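Local structure of putative angiotensinogen (Lampetra fluviatilis, 5INW) at residues K262-W267 / V276-Q281; H280-L285 / Y344-L349; R294-K299 / V312-E317; P350-S355 / S397-N402. The protein is a heparin-binding serpin that inhibits thrombin, an inhibition that heparin promotes through a template mechanism. The protein carries 1 engineered substitution. All coordinates share one frame; numbering follows the deposited sequence.

Interaction 1: residues K262-W267 / V276-Q281; sequences KNVRFW and VPTMHQ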
# COMPACT_ATOMS: atom_id res chain seq x y z
N LYS A 262 -21.40 -20.01 -1.03
CA LYS A 262 -22.48 -20.07 -0.02
C LYS A 262 -22.00 -19.31 1.23
O LYS A 262 -20.79 -19.15 1.45
CB LYS A 262 -22.96 -21.53 0.33
CG LYS A 262 -24.50 -21.62 0.51
CD LYS A 262 -25.05 -22.81 1.33
CE LYS A 262 -26.59 -22.77 1.39
NZ LYS A 262 -27.18 -23.68 2.40
N ASN A 263 -22.93 -18.85 2.05
CA ASN A 263 -22.58 -18.18 3.30
C ASN A 263 -21.96 -19.20 4.26
O ASN A 263 -22.34 -20.35 4.25
CB ASN A 263 -23.82 -17.56 3.95
CG ASN A 263 -24.49 -16.51 3.06
OD1 ASN A 263 -23.87 -15.89 2.23
ND2 ASN A 263 -25.78 -16.33 3.25
N VAL A 264 -21.02 -18.78 5.07
CA VAL A 264 -20.34 -19.67 6.03
C VAL A 264 -19.97 -18.80 7.23
O VAL A 264 -19.70 -17.59 7.09
CB VAL A 264 -19.07 -20.29 5.40
CG1 VAL A 264 -18.17 -20.98 6.44
CG2 VAL A 264 -19.43 -21.24 4.25
N ARG A 265 -19.98 -19.40 8.42
CA ARG A 265 -19.56 -18.69 9.61
C ARG A 265 -18.10 -18.41 9.46
O ARG A 265 -17.29 -19.34 9.25
CB ARG A 265 -19.79 -19.47 10.91
CG ARG A 265 -21.23 -19.44 11.43
CD ARG A 265 -21.53 -20.60 12.38
NE ARG A 265 -22.97 -20.84 12.41
CZ ARG A 265 -23.66 -21.51 11.47
NH1 ARG A 265 -23.07 -22.02 10.39
NH2 ARG A 265 -24.98 -21.66 11.62
N PHE A 266 -17.78 -17.12 9.49
CA PHE A 266 -16.42 -16.64 9.63
C PHE A 266 -16.26 -16.28 11.10
O PHE A 266 -17.03 -15.46 11.63
CB PHE A 266 -16.18 -15.43 8.74
CG PHE A 266 -14.75 -14.89 8.76
CD1 PHE A 266 -13.81 -15.35 7.85
CD2 PHE A 266 -14.38 -13.88 9.66
CE1 PHE A 266 -12.52 -14.83 7.86
CE2 PHE A 266 -13.09 -13.38 9.68
CZ PHE A 266 -12.16 -13.85 8.78
N TRP A 267 -15.25 -16.87 11.74
CA TRP A 267 -14.97 -16.64 13.15
C TRP A 267 -13.90 -15.52 13.33
O TRP A 267 -12.71 -15.78 13.23
CB TRP A 267 -14.55 -17.96 13.81
CG TRP A 267 -15.72 -18.91 13.89
CD1 TRP A 267 -15.99 -19.97 13.05
CD2 TRP A 267 -16.80 -18.85 14.82
NE1 TRP A 267 -17.16 -20.58 13.42
CE2 TRP A 267 -17.69 -19.92 14.50
CE3 TRP A 267 -17.12 -18.01 15.90
CZ2 TRP A 267 -18.87 -20.18 15.24
CZ3 TRP A 267 -18.29 -18.27 16.65
CH2 TRP A 267 -19.15 -19.35 16.31
N VAL A 276 -20.65 -14.91 6.00
CA VAL A 276 -19.87 -14.29 4.94
C VAL A 276 -19.93 -15.11 3.66
O VAL A 276 -19.59 -16.29 3.70
CB VAL A 276 -18.40 -14.13 5.38
CG1 VAL A 276 -17.61 -13.31 4.36
CG2 VAL A 276 -18.34 -13.46 6.73
N PRO A 277 -20.36 -14.49 2.54
CA PRO A 277 -20.40 -15.25 1.31
C PRO A 277 -19.01 -15.73 1.04
O PRO A 277 -18.10 -14.92 0.91
CB PRO A 277 -20.85 -14.23 0.25
CG PRO A 277 -20.50 -12.91 0.80
CD PRO A 277 -20.64 -13.06 2.30
N THR A 278 -18.84 -17.05 1.03
CA THR A 278 -17.53 -17.69 1.05
C THR A 278 -17.41 -18.47 -0.23
O THR A 278 -18.34 -19.18 -0.61
CB THR A 278 -17.41 -18.59 2.31
OG1 THR A 278 -17.57 -17.79 3.49
CG2 THR A 278 -16.05 -19.31 2.37
N MET A 279 -16.28 -18.34 -0.89
CA MET A 279 -16.06 -18.95 -2.22
C MET A 279 -15.34 -20.25 -2.06
O MET A 279 -14.73 -20.49 -1.00
CB MET A 279 -15.20 -18.05 -3.11
CG MET A 279 -15.82 -16.67 -3.34
SD MET A 279 -14.77 -15.58 -4.26
CE MET A 279 -13.26 -15.54 -3.30
N HIS A 280 -15.38 -21.07 -3.12
CA HIS A 280 -14.94 -22.46 -3.04
C HIS A 280 -14.37 -22.96 -4.34
O HIS A 280 -14.94 -22.73 -5.42
CB HIS A 280 -16.10 -23.35 -2.63
CG HIS A 280 -16.65 -23.04 -1.29
ND1 HIS A 280 -16.11 -23.56 -0.13
CD2 HIS A 280 -17.71 -22.28 -0.91
CE1 HIS A 280 -16.80 -23.13 0.90
NE2 HIS A 280 -17.78 -22.36 0.46
N GLN A 281 -13.23 -23.66 -4.23
CA GLN A 281 -12.55 -24.22 -5.40
C GLN A 281 -11.59 -25.34 -5.01
O GLN A 281 -11.03 -25.43 -3.89
CB GLN A 281 -11.80 -23.17 -6.27
CG GLN A 281 -10.54 -22.56 -5.65
CD GLN A 281 -9.80 -21.59 -6.57
OE1 GLN A 281 -10.29 -21.19 -7.62
NE2 GLN A 281 -8.62 -21.21 -6.14
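Val264 and Thr278 meet on one face of the hairpin, their side chains crossing at about a right angle. The hydroxyl is the touching branch, with Thr278 OG1 3.5 Å from Val264 CB. A chi1 of -60° sets OG1 beside its own backbone N, where it leans back toward Val276 O in a modelled bond too short to be relied on. Val264 N donates to Val276 O at 3.2 Å. The return bond, Val276 N to Val264 O at 3.0 Å, is nearly straight.

Further along, Phe266 CB rests on Val276 CG2 at 3.5 Å, while CG, anti to the backbone N (chi1 -177°), leads the ring away, to Pro350. On the other face Asn263 OD1 lies 3.6 Å from Pro277 CA. His280 turns a ring edge to Val264 CG2.

The strands twist apart quickly, so this hairpin of serpin sheet C is bonded over a short length. Pro277, without an N-H, sits in the non-hydrogen-bonded pair with Asn263, and on its other edge it gives its O to Lys351 N. The chemistry thus implies a proline accommodated without costing the ladder with 262-267 a donor.

Interaction 2: residues H280-L285 / Y344-L349; sequences HQRAKL and YVQLSL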
# COMPACT_ATOMS: atom_id res chain seq x y z
N HIS A 280 -15.38 -21.07 -3.12
CA HIS A 280 -14.94 -22.46 -3.04
C HIS A 280 -14.37 -22.96 -4.34
O HIS A 280 -14.94 -22.73 -5.42
CB HIS A 280 -16.10 -23.35 -2.63
CG HIS A 280 -16.65 -23.04 -1.29
ND1 HIS A 280 -16.11 -23.56 -0.13
CD2 HIS A 280 -17.71 -22.28 -0.91
CE1 HIS A 280 -16.80 -23.13 0.90
NE2 HIS A 280 -17.78 -22.36 0.46
N GLN A 281 -13.23 -23.66 -4.23
CA GLN A 281 -12.55 -24.22 -5.40
C GLN A 281 -11.59 -25.34 -5.01
O GLN A 281 -11.03 -25.43 -3.89
CB GLN A 281 -11.80 -23.17 -6.27
CG GLN A 281 -10.54 -22.56 -5.65
CD GLN A 281 -9.80 -21.59 -6.57
OE1 GLN A 281 -10.29 -21.19 -7.62
NE2 GLN A 281 -8.62 -21.21 -6.14
N ARG A 282 -11.44 -26.24 -5.97
CA ARG A 282 -10.47 -27.29 -5.89
C ARG A 282 -9.46 -26.94 -6.97
O ARG A 282 -9.72 -27.14 -8.15
CB ARG A 282 -11.13 -28.67 -6.12
CG ARG A 282 -10.43 -29.77 -5.32
CD ARG A 282 -10.72 -31.19 -5.78
NE ARG A 282 -10.00 -31.53 -7.01
CZ ARG A 282 -9.88 -32.75 -7.52
NH1 ARG A 282 -10.43 -33.81 -6.93
NH2 ARG A 282 -9.20 -32.92 -8.66
N ALA A 283 -8.31 -26.38 -6.56
CA ALA A 283 -7.20 -26.16 -7.50
C ALA A 283 -5.83 -26.51 -6.93
O ALA A 283 -5.69 -26.78 -5.73
CB ALA A 283 -7.23 -24.73 -8.00
N LYS A 284 -4.83 -26.52 -7.81
CA LYS A 284 -3.42 -26.80 -7.48
C LYS A 284 -2.70 -25.54 -6.94
O LYS A 284 -2.15 -24.76 -7.70
CB LYS A 284 -2.69 -27.33 -8.71
CG LYS A 284 -3.36 -28.55 -9.32
CD LYS A 284 -2.57 -29.13 -10.48
CE LYS A 284 -3.35 -30.29 -11.04
NZ LYS A 284 -2.58 -30.99 -12.09
N LEU A 285 -2.67 -25.39 -5.62
CA LEU A 285 -2.13 -24.21 -4.98
C LEU A 285 -1.00 -24.59 -4.09
O LEU A 285 -1.06 -25.63 -3.45
CB LEU A 285 -3.22 -23.56 -4.15
CG LEU A 285 -4.45 -23.19 -5.00
CD1 LEU A 285 -5.63 -22.83 -4.12
CD2 LEU A 285 -4.11 -22.06 -5.96
N TYR A 344 -3.95 -31.02 -5.99
CA TYR A 344 -5.13 -30.20 -5.75
C TYR A 344 -5.39 -29.94 -4.25
O TYR A 344 -5.20 -30.81 -3.40
CB TYR A 344 -6.37 -30.85 -6.38
CG TYR A 344 -6.52 -30.78 -7.91
CD1 TYR A 344 -7.17 -29.71 -8.52
CD2 TYR A 344 -6.06 -31.82 -8.73
CE1 TYR A 344 -7.34 -29.66 -9.90
CE2 TYR A 344 -6.23 -31.77 -10.11
CZ TYR A 344 -6.87 -30.68 -10.69
OH TYR A 344 -7.03 -30.64 -12.05
N VAL A 345 -5.87 -28.74 -3.96
CA VAL A 345 -6.19 -28.29 -2.61
C VAL A 345 -7.65 -27.86 -2.52
O VAL A 345 -8.22 -27.36 -3.51
CB VAL A 345 -5.30 -27.10 -2.22
CG1 VAL A 345 -5.59 -26.65 -0.80
CG2 VAL A 345 -3.84 -27.47 -2.38
N GLN A 346 -8.24 -28.02 -1.34
CA GLN A 346 -9.60 -27.58 -1.06
C GLN A 346 -9.59 -26.21 -0.41
O GLN A 346 -9.26 -26.09 0.77
CB GLN A 346 -10.28 -28.57 -0.12
CG GLN A 346 -10.48 -29.95 -0.70
CD GLN A 346 -11.56 -29.97 -1.76
OE1 GLN A 346 -12.11 -28.91 -2.12
NE2 GLN A 346 -11.88 -31.16 -2.28
N LEU A 347 -9.94 -25.18 -1.16
CA LEU A 347 -9.83 -23.81 -0.65
C LEU A 347 -11.18 -23.24 -0.38
O LEU A 347 -12.10 -23.42 -1.18
CB LEU A 347 -9.08 -22.91 -1.62
CG LEU A 347 -8.91 -21.44 -1.19
CD1 LEU A 347 -8.05 -21.28 0.04
CD2 LEU A 347 -8.34 -20.62 -2.34
N SER A 348 -11.29 -22.53 0.74
CA SER A 348 -12.49 -21.77 1.14
C SER A 348 -12.02 -20.34 1.48
O SER A 348 -11.15 -20.16 2.34
CB SER A 348 -13.16 -22.43 2.36
OG SER A 348 -13.01 -23.85 2.36
N LEU A 349 -12.55 -19.32 0.78
CA LEU A 349 -12.11 -17.93 0.91
C LEU A 349 -13.26 -16.93 0.84
O LEU A 349 -13.97 -16.93 -0.17
CB LEU A 349 -11.15 -17.59 -0.24
CG LEU A 349 -10.43 -16.22 -0.32
CD1 LEU A 349 -9.49 -16.09 0.85
CD2 LEU A 349 -9.66 -16.07 -1.63
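Leu347 and Gln281 form the centre of the backbone ladder, with Leu347 N 3.0 Å from Gln281 O in an almost linear bond and Gln281 N returning to Leu347 O at 3.3 Å. Ala283 and Val345 make the next hydrogen-bonded pair, in which the bond from Ala283 N is weak. Between these pairs a CA-H...O contact fills in, Arg282 CA to Val345 O at 3.3 Å.

The charged and aromatic groups gather at the end of the ladder. Arg282, bent at chi3 (75°), reaches over one face of Tyr344 with NH2 foremost, the guanidinium inclined to the ring by 52° and its CZ 4.2 Å from the ring centroid in a cation-pi contact. Lys284, extended beyond CG, brings its CE to the opposite face, 3.8 Å from the same centroid, as a CH-pi contact, and the ring is sandwiched. This antiparallel pair belongs to serpin sheet C, which runs on through Gln346, Leu347 and Ser348 into a parallel strand of the C-terminal peptide, a separate chain.

Apolar packing occupies the other face, where Leu285 CD1 crosses to Leu347 CD2 at 3.9 Å and Leu300 covers both leucines. Back on the face of Arg282 and Gln346, His280 CE1 lies 4.0 Å from Ser348 CB, and an alanine in place of the histidine would probably open a gap beside that serine and uncover Leu260, which the imidazole also touches.

Interaction 3: residues R294-K299 / V312-E317; sequences RSTVVK and VPHRTE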
# COMPACT_ATOMS: atom_id res chain seq x y z
N ARG A 294 2.29 -21.49 13.95
CA ARG A 294 1.00 -22.14 14.22
C ARG A 294 -0.13 -21.63 13.32
O ARG A 294 -1.24 -21.33 13.78
CB ARG A 294 0.62 -21.97 15.70
CG ARG A 294 1.54 -22.70 16.67
CD ARG A 294 0.92 -22.74 18.05
NE ARG A 294 1.96 -22.55 19.06
CZ ARG A 294 2.49 -21.36 19.38
NH1 ARG A 294 2.10 -20.23 18.79
NH2 ARG A 294 3.43 -21.29 20.31
N SER A 295 0.20 -21.56 12.03
CA SER A 295 -0.64 -20.92 11.03
C SER A 295 -0.40 -21.49 9.65
O SER A 295 0.69 -21.98 9.33
CB SER A 295 -0.36 -19.42 11.03
OG SER A 295 0.93 -19.15 10.55
N THR A 296 -1.46 -21.45 8.86
CA THR A 296 -1.47 -21.95 7.49
C THR A 296 -1.09 -20.82 6.52
O THR A 296 -1.64 -19.72 6.62
CB THR A 296 -2.90 -22.49 7.10
OG1 THR A 296 -3.44 -23.33 8.13
CG2 THR A 296 -2.85 -23.26 5.80
N VAL A 297 -0.18 -21.10 5.59
CA VAL A 297 0.21 -20.16 4.52
C VAL A 297 -0.22 -20.70 3.16
O VAL A 297 -0.01 -21.88 2.88
CB VAL A 297 1.74 -19.96 4.50
CG1 VAL A 297 2.18 -19.06 3.32
CG2 VAL A 297 2.21 -19.38 5.83
N VAL A 298 -0.74 -19.84 2.29
CA VAL A 298 -1.16 -20.23 0.94
C VAL A 298 -0.93 -19.13 -0.06
O VAL A 298 -1.15 -17.97 0.23
CB VAL A 298 -2.65 -20.67 0.93
CG1 VAL A 298 -3.59 -19.57 1.37
CG2 VAL A 298 -3.09 -21.17 -0.44
N LYS A 299 -0.54 -19.53 -1.27
CA LYS A 299 -0.21 -18.63 -2.36
C LYS A 299 -1.32 -18.71 -3.38
O LYS A 299 -1.52 -19.75 -3.98
CB LYS A 299 1.11 -19.05 -2.98
CG LYS A 299 1.62 -18.26 -4.17
CD LYS A 299 3.08 -18.62 -4.44
CE LYS A 299 3.67 -18.01 -5.73
NZ LYS A 299 3.18 -18.64 -7.01
N VAL A 312 -3.18 -17.64 7.68
CA VAL A 312 -4.26 -17.86 8.67
C VAL A 312 -3.71 -18.47 9.95
O VAL A 312 -3.30 -19.63 9.95
CB VAL A 312 -5.37 -18.84 8.16
CG1 VAL A 312 -6.71 -18.53 8.84
CG2 VAL A 312 -5.50 -18.80 6.64
N PRO A 313 -3.68 -17.72 11.05
CA PRO A 313 -3.41 -18.45 12.29
C PRO A 313 -4.52 -19.46 12.58
O PRO A 313 -5.70 -19.17 12.32
CB PRO A 313 -3.33 -17.35 13.34
CG PRO A 313 -4.06 -16.20 12.74
CD PRO A 313 -3.77 -16.27 11.28
N HIS A 314 -4.12 -20.61 13.12
CA HIS A 314 -5.03 -21.68 13.56
C HIS A 314 -5.91 -21.23 14.70
O HIS A 314 -7.12 -21.37 14.63
CB HIS A 314 -4.26 -22.90 14.02
CG HIS A 314 -3.62 -23.64 12.91
ND1 HIS A 314 -4.32 -24.04 11.79
CD2 HIS A 314 -2.35 -24.08 12.74
CE1 HIS A 314 -3.50 -24.69 10.97
NE2 HIS A 314 -2.30 -24.71 11.52
N ARG A 315 -5.29 -20.66 15.73
CA ARG A 315 -6.02 -19.99 16.80
C ARG A 315 -5.85 -18.48 16.58
O ARG A 315 -4.73 -17.98 16.52
CB ARG A 315 -5.42 -20.33 18.17
CG ARG A 315 -5.10 -21.80 18.40
CD ARG A 315 -4.07 -21.93 19.50
NE ARG A 315 -4.18 -23.20 20.18
CZ ARG A 315 -3.45 -23.55 21.24
NH1 ARG A 315 -3.64 -24.75 21.82
NH2 ARG A 315 -2.52 -22.72 21.72
N THR A 316 -6.96 -17.75 16.53
CA THR A 316 -6.92 -16.30 16.27
C THR A 316 -6.23 -15.49 17.39
O THR A 316 -6.03 -14.27 17.24
CB THR A 316 -8.32 -15.75 15.95
OG1 THR A 316 -9.25 -16.16 16.95
CG2 THR A 316 -8.80 -16.30 14.65
N GLU A 317 -5.86 -16.19 18.48
CA GLU A 317 -4.93 -15.69 19.51
C GLU A 317 -3.43 -15.79 19.16
O GLU A 317 -2.64 -15.10 19.76
CB GLU A 317 -5.18 -16.43 20.83
CG GLU A 317 -6.60 -16.30 21.37
CD GLU A 317 -7.23 -17.65 21.70
OE1 GLU A 317 -7.33 -18.50 20.80
OE2 GLU A 317 -7.64 -17.84 22.87
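Thr296 and Val312 bond to each other twice through their backbones, N to O in both directions, in an antiparallel hydrogen-bonded pair of the hairpin. One step farther from the turn, Ser295 and Pro313 form the non-hydrogen-bonded pair, Ser295 CB lying 3.4 Å from Pro313 CA. His314 N then donates to Arg294 O at 3.0 Å.

The side chain of His314 shows how a residue just past a strand can fold back over it. Its CB stands 3.4 Å from Arg294 O, and a chi1 of -72°, which places CG beside the backbone N, starts the ring back along the partner strand. CG is likewise 3.4 Å from Arg294 O, and CD2 comes closer to that oxygen, at 3.1 Å. One ring face then lies over Ser295 CA. ND1 stands 3.8 Å from Thr296 OG1 and CE1 reaches the same OG1 at 3.1 Å, the two side chains crossing at about a right angle. At the tip, NE2 is hydrogen-bonded to Gln289 OE1, while NE2 of the same glutamine is bonded to Thr296 OG1; one amide therefore fixes both the imidazole and the hydroxyl.

Gln289 belongs to strand 287-290, the neighbour of 295-301 in serpin sheet B, where Arg294 and Ser295 both face Asp290 in a G1 beta bulge. Beyond the hairpin, helix 319-325 packs Val322 on Ser295 and Leu319 on Pro313, and Pro11 of the C-terminal peptide, another chain, packs against Val312 and Pro313.

Interaction 4: residues P350-S355 / S397-N402; sequences PKFKIS and SVLHVN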
# COMPACT_ATOMS: atom_id res chain seq x y z
N PRO A 350 -13.37 -16.02 1.85
CA PRO A 350 -14.40 -14.97 1.82
C PRO A 350 -14.35 -14.06 0.58
O PRO A 350 -13.28 -13.86 0.02
CB PRO A 350 -14.10 -14.16 3.08
CG PRO A 350 -13.49 -15.14 4.02
CD PRO A 350 -12.70 -16.08 3.16
N LYS A 351 -15.52 -13.57 0.19
CA LYS A 351 -15.75 -12.57 -0.87
C LYS A 351 -16.21 -11.32 -0.10
O LYS A 351 -17.13 -11.37 0.73
CB LYS A 351 -16.84 -13.08 -1.82
CG LYS A 351 -17.42 -12.12 -2.85
CD LYS A 351 -18.47 -12.87 -3.68
CE LYS A 351 -19.52 -12.00 -4.37
NZ LYS A 351 -19.01 -11.11 -5.47
N PHE A 352 -15.53 -10.21 -0.33
CA PHE A 352 -15.71 -9.03 0.50
C PHE A 352 -15.09 -7.82 -0.13
O PHE A 352 -14.24 -7.95 -1.00
CB PHE A 352 -15.04 -9.23 1.85
CG PHE A 352 -13.56 -9.51 1.77
CD1 PHE A 352 -13.09 -10.78 1.56
CD2 PHE A 352 -12.62 -8.49 1.90
CE1 PHE A 352 -11.72 -11.04 1.47
CE2 PHE A 352 -11.26 -8.74 1.81
CZ PHE A 352 -10.81 -10.03 1.61
N LYS A 353 -15.58 -6.65 0.28
CA LYS A 353 -14.97 -5.35 -0.03
C LYS A 353 -14.78 -4.64 1.30
O LYS A 353 -15.76 -4.36 1.99
CB LYS A 353 -15.84 -4.54 -0.98
CG LYS A 353 -15.11 -3.39 -1.65
CD LYS A 353 -16.00 -2.68 -2.66
CE LYS A 353 -15.20 -1.85 -3.65
NZ LYS A 353 -16.08 -0.81 -4.28
N ILE A 354 -13.53 -4.39 1.67
CA ILE A 354 -13.22 -3.59 2.85
C ILE A 354 -12.39 -2.36 2.50
O ILE A 354 -11.63 -2.40 1.55
CB ILE A 354 -12.45 -4.40 3.91
CG1 ILE A 354 -11.06 -4.85 3.43
CG2 ILE A 354 -13.27 -5.59 4.37
CD1 ILE A 354 -10.06 -4.97 4.56
N SER A 355 -12.57 -1.26 3.23
CA SER A 355 -11.74 -0.06 3.03
C SER A 355 -11.31 0.51 4.33
O SER A 355 -12.04 0.43 5.29
CB SER A 355 -12.45 1.00 2.21
OG SER A 355 -13.73 1.26 2.71
N SER A 397 -7.13 3.12 1.49
CA SER A 397 -7.01 1.94 0.60
C SER A 397 -8.23 1.06 0.57
O SER A 397 -8.97 1.05 1.52
CB SER A 397 -5.80 1.12 1.01
OG SER A 397 -5.99 0.72 2.35
N VAL A 398 -8.45 0.33 -0.51
CA VAL A 398 -9.59 -0.56 -0.64
C VAL A 398 -9.20 -1.93 -1.22
O VAL A 398 -8.37 -2.00 -2.10
CB VAL A 398 -10.66 0.02 -1.58
CG1 VAL A 398 -11.94 -0.84 -1.53
CG2 VAL A 398 -10.97 1.45 -1.22
N LEU A 399 -9.80 -3.01 -0.69
CA LEU A 399 -9.52 -4.37 -1.13
C LEU A 399 -10.84 -5.04 -1.46
O LEU A 399 -11.72 -5.04 -0.65
CB LEU A 399 -8.76 -5.17 -0.05
CG LEU A 399 -8.48 -6.64 -0.43
CD1 LEU A 399 -7.68 -6.74 -1.73
CD2 LEU A 399 -7.77 -7.38 0.70
N HIS A 400 -10.95 -5.56 -2.67
CA HIS A 400 -12.14 -6.20 -3.14
C HIS A 400 -11.69 -7.55 -3.67
O HIS A 400 -10.93 -7.63 -4.58
CB HIS A 400 -12.83 -5.33 -4.22
CG HIS A 400 -14.19 -5.82 -4.66
ND1 HIS A 400 -14.74 -5.48 -5.88
CD2 HIS A 400 -15.10 -6.63 -4.05
CE1 HIS A 400 -15.93 -6.05 -6.01
NE2 HIS A 400 -16.18 -6.74 -4.90
N VAL A 401 -12.11 -8.61 -3.02
CA VAL A 401 -11.89 -9.96 -3.49
C VAL A 401 -13.23 -10.55 -3.98
O VAL A 401 -14.27 -10.43 -3.30
CB VAL A 401 -11.26 -10.83 -2.38
CG1 VAL A 401 -11.10 -12.27 -2.84
CG2 VAL A 401 -9.90 -10.24 -1.96
N ASN A 402 -13.21 -11.19 -5.15
CA ASN A 402 -14.36 -11.87 -5.66
C ASN A 402 -13.94 -13.07 -6.50
O ASN A 402 -12.78 -13.39 -6.54
CB ASN A 402 -15.29 -10.87 -6.36
CG ASN A 402 -14.77 -10.35 -7.67
OD1 ASN A 402 -13.71 -10.75 -8.20
ND2 ASN A 402 -15.55 -9.45 -8.25
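Phe352 lies against Val401 and Leu399 on the buried face of the pair, and the three side chains make the apolar heart of the contact. Val401 CB stands over a face of the ring, and its CG2 meets Phe352 CZ at 3.7 Å. Leu399 comes instead to the ring edge, where CD2 is 3.9 Å from Phe352 CE2. A chi1 of 59° holds the phenylalanine CG between its backbone N and carbonyl carbon, which tips the ring towards both partners. An alanine in its place would probably leave a gap beside Val401 and Leu399 and set both free to shift. Beside them Ile354 CG1 runs alongside Leu399 CB.

On the other face, Lys353 CD passes over one face of His400, offset toward the rim, while the imidazole CD2 points an edge at Phe352 O, 3.4 Å away.

Four backbone bonds set this register, among them Val401 N to Phe352 O and Leu399 N to Ile354 O, both 3.0 Å. They belong to serpin sheet A. Strand 405-417, the cleaved reactive loop inserted into the sheet, pairs with strand 397-401 along its other edge, Val398 with Lys409 and His400 with Glu407.

Farther out, Asn402 O is hydrogen-bonded to Trp252 NE1 and Ser397 OG to Phe107 O. Pro33 and Ile16 of the C-terminal peptide, a separate chain, pack on Phe352 and Leu399 respectively.

From the N terminus, interaction 1 comes first and closes a short hairpin between strands 261-267 and 273-283. Interaction 2 begins where that one ends, sharing His280 and Gln281, and closes a much longer loop back to strand 345-359; within that loop lies interaction 3, a hairpin of sheet B, which meets interaction 2 through Leu285 and Lys299. Interaction 4 follows in series, taking up strand 345-359 where interaction 2 leaves it and joining it to 397-402. Backbone pairings of Met279 with Leu349 and Pro277 with Lys351 link interaction 1 to interactions 2 and 4. Strand 345-359, broken near 350-351, carries the chain from sheet C into sheet A.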